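PDB 3QRA: attachment invasion locus protein from Yersinia pestis, which promotes attachment to and invasion of eukaryotic host cells, as an outer membrane beta-barrel, by a mechanism not yet known. Local coordinates for residues Arg81-Glu84 against Tyr85-Leu88. Numbering follows the deposited sequence.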
ATOM      1  N   ARG A  81     -16.704  -4.130 -11.318  1.00 21.78           N
ATOM      2  CA  ARG A  81     -17.746  -4.501 -10.380  1.00 23.50           C
ATOM      3  C   ARG A  81     -18.331  -5.827 -10.814  1.00 29.84           C
ATOM      4  O   ARG A  81     -18.730  -5.980 -11.964  1.00 31.73           O
ATOM      5  CB  ARG A  81     -18.840  -3.422 -10.297  1.00 23.83           C
ATOM      6  CG  ARG A  81     -20.012  -3.830  -9.417  1.00 27.24           C
ATOM      7  CD  ARG A  81     -20.891  -2.625  -9.015  1.00 29.60           C
ATOM      8  NE  ARG A  81     -20.179  -1.635  -8.200  1.00 31.02           N
ATOM      9  CZ  ARG A  81     -19.959  -1.764  -6.894  1.00 33.08           C
ATOM     10  NH1 ARG A  81     -20.370  -2.854  -6.251  1.00 31.54           N
ATOM     11  NH2 ARG A  81     -19.324  -0.805  -6.226  1.00 41.40           N
ATOM     12  N   ILE A  82     -18.349  -6.796  -9.905  1.00 26.42           N
ATOM     13  CA  ILE A  82     -18.945  -8.094 -10.209  1.00 33.82           C
ATOM     14  C   ILE A  82     -20.444  -8.055  -9.994  1.00 37.08           C
ATOM     15  O   ILE A  82     -21.234  -8.482 -10.851  1.00 32.03           O
ATOM     16  CB  ILE A  82     -18.377  -9.197  -9.322  1.00 33.77           C
ATOM     17  CG1 ILE A  82     -16.851  -9.188  -9.377  1.00 29.96           C
ATOM     18  CG2 ILE A  82     -18.959 -10.557  -9.740  1.00 37.57           C
ATOM     19  CD1 ILE A  82     -16.217 -10.263  -8.523  1.00 39.34           C
ATOM     20  N   ASN A  83     -20.829  -7.553  -8.826  1.00 30.63           N
ATOM     21  CA  ASN A  83     -22.235  -7.408  -8.473  1.00 39.56           C
ATOM     22  C   ASN A  83     -22.377  -6.284  -7.472  1.00 35.76           C
ATOM     23  O   ASN A  83     -21.450  -5.504  -7.292  1.00 32.66           O
ATOM     24  CB  ASN A  83     -22.803  -8.712  -7.908  1.00 41.43           C
ATOM     25  CG  ASN A  83     -21.939  -9.304  -6.814  1.00 41.51           C
ATOM     26  OD1 ASN A  83     -21.496  -8.606  -5.899  1.00 39.52           O
ATOM     27  ND2 ASN A  83     -21.694 -10.604  -6.901  1.00 40.79           N
ATOM     28  N   GLU A  84     -23.508  -6.214  -6.794  1.00 30.33           N
ATOM     29  CA  GLU A  84     -23.733  -5.145  -5.870  1.00 33.65           C
ATOM     30  C   GLU A  84     -22.741  -5.135  -4.733  1.00 31.41           C
ATOM     31  O   GLU A  84     -22.521  -4.130  -4.184  1.00 35.89           O
ATOM     32  CB  GLU A  84     -25.099  -5.234  -5.203  1.00 44.07           C
ATOM     33  CG  GLU A  84     -26.278  -5.431  -6.018  1.00 62.57           C
ATOM     34  CD  GLU A  84     -27.406  -5.964  -5.146  1.00 74.38           C
ATOM     35  OE1 GLU A  84     -27.906  -7.039  -5.470  1.00 74.16           O
ATOM     36  OE2 GLU A  84     -27.744  -5.340  -4.108  1.00 77.56           O
ATOM     37  N   TYR A  85     -22.205  -6.279  -4.387  1.00 27.30           N
ATOM     38  CA  TYR A  85     -21.371  -6.422  -3.182  1.00 29.65           C
ATOM     39  C   TYR A  85     -19.864  -6.421  -3.377  1.00 28.59           C
ATOM     40  O   TYR A  85     -19.126  -6.014  -2.480  1.00 30.02           O
ATOM     41  CB  TYR A  85     -21.739  -7.700  -2.425  1.00 29.03           C
ATOM     42  CG  TYR A  85     -23.203  -7.779  -2.089  1.00 38.13           C
ATOM     43  CD1 TYR A  85     -23.750  -6.966  -1.102  1.00 45.60           C
ATOM     44  CD2 TYR A  85     -24.046  -8.651  -2.768  1.00 43.63           C
ATOM     45  CE1 TYR A  85     -25.095  -7.024  -0.794  1.00 48.20           C
ATOM     46  CE2 TYR A  85     -25.398  -8.717  -2.464  1.00 46.10           C
ATOM     47  CZ  TYR A  85     -25.913  -7.903  -1.476  1.00 50.02           C
ATOM     48  OH  TYR A  85     -27.254  -7.962  -1.167  1.00 59.98           O
ATOM     49  N   VAL A  86     -19.400  -6.905  -4.522  1.00 26.67           N
ATOM     50  CA  VAL A  86     -17.974  -7.132  -4.698  1.00 23.17           C
ATOM     51  C   VAL A  86     -17.443  -6.590  -6.014  1.00 22.68           C
ATOM     52  O   VAL A  86     -18.088  -6.708  -7.059  1.00 24.52           O
ATOM     53  CB  VAL A  86     -17.616  -8.637  -4.570  1.00 36.20           C
ATOM     54  CG1 VAL A  86     -16.115  -8.845  -4.717  1.00 38.57           C
ATOM     55  CG2 VAL A  86     -18.091  -9.194  -3.230  1.00 45.71           C
ATOM     56  N   SER A  87     -16.258  -5.997  -5.937  1.00 19.22           N
ATOM     57  CA  SER A  87     -15.539  -5.507  -7.096  1.00 17.18           C
ATOM     58  C   SER A  87     -14.072  -5.899  -6.961  1.00 24.20           C
ATOM     59  O   SER A  87     -13.543  -5.951  -5.854  1.00 23.25           O
ATOM     60  CB  SER A  87     -15.642  -3.981  -7.179  1.00 20.30           C
ATOM     61  OG  SER A  87     -16.998  -3.569  -7.218  1.00 24.23           O
ATOM     62  N   LEU A  88     -13.420  -6.137  -8.092  1.00 18.84           N
ATOM     63  CA  LEU A  88     -12.012  -6.554  -8.119  1.00 21.24           C
ATOM     64  C   LEU A  88     -11.173  -5.543  -8.867  1.00 21.76           C
ATOM     65  O   LEU A  88     -11.606  -4.996  -9.858  1.00 22.75           O
ATOM     66  CB  LEU A  88     -11.886  -7.881  -8.860  1.00 23.13           C
ATOM     67  CG  LEU A  88     -12.759  -9.052  -8.432  1.00 34.58           C
ATOM     68  CD1 LEU A  88     -12.551 -10.223  -9.398  1.00 33.22           C
ATOM     69  CD2 LEU A  88     -12.444  -9.456  -7.007  1.00 36.17           C
TER
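A tight beta-hairpin turn joins strands 66-81 and 86-102 at one end of the barrel, probably the periplasmic one, and an Asx turn at Asn-83 shapes its bend. Asn-83 OD1 accepts two backbone N-H groups, Tyr-85 N at 2.9 Å and Val-86 N at 3.0 Å, both donors tilted from the carbonyl plane. With chi1 at 50°, CG stands between the backbone N and the carbonyl carbon, and OD1 is turned toward the N-H groups of Tyr-85 and Val-86, a reach that the short asparagine side chain makes well. Where the strands begin to pair, Ile-82 N donates to Val-86 O at 2.9 Å, and Asn-83 N adds a weak bond to the same oxygen.

Arg-81 and Ser-87 form an antiparallel non-hydrogen-bonded pair, with both side chains on one face of the sheet. The arginine chain bends at chi3 (-63°), and NH1 donates to Asn-83 O at 3.0 Å, the oxygen lying almost in the guanidinium plane. Ser-87 OG lies over one face of that group, 3.5 Å from Arg-81 CZ; it is small enough to fit there, and its hydrogen bond goes to Arg-35. The remaining arginine nitrogens are also used: NE makes a salt bridge to Glu-37, which probably offsets the nearby charges of Arg-35 and Arg-156, and NH2 bonds Asn-125.

Away from this polar cluster, the side chains of Ile-82 and Leu-88 cross, with Ile-82 CD1 3.7 Å from Leu-88 CG and 4.1 Å from Val-86 CG1. This branched apolar patch, with a bound detergent molecule near Leu-88, is consistent with the outer, lipid-facing side. A polar, charge-paired interior, an apolar exterior and a short turn are features of the periplasmic end of outer membrane beta-barrels.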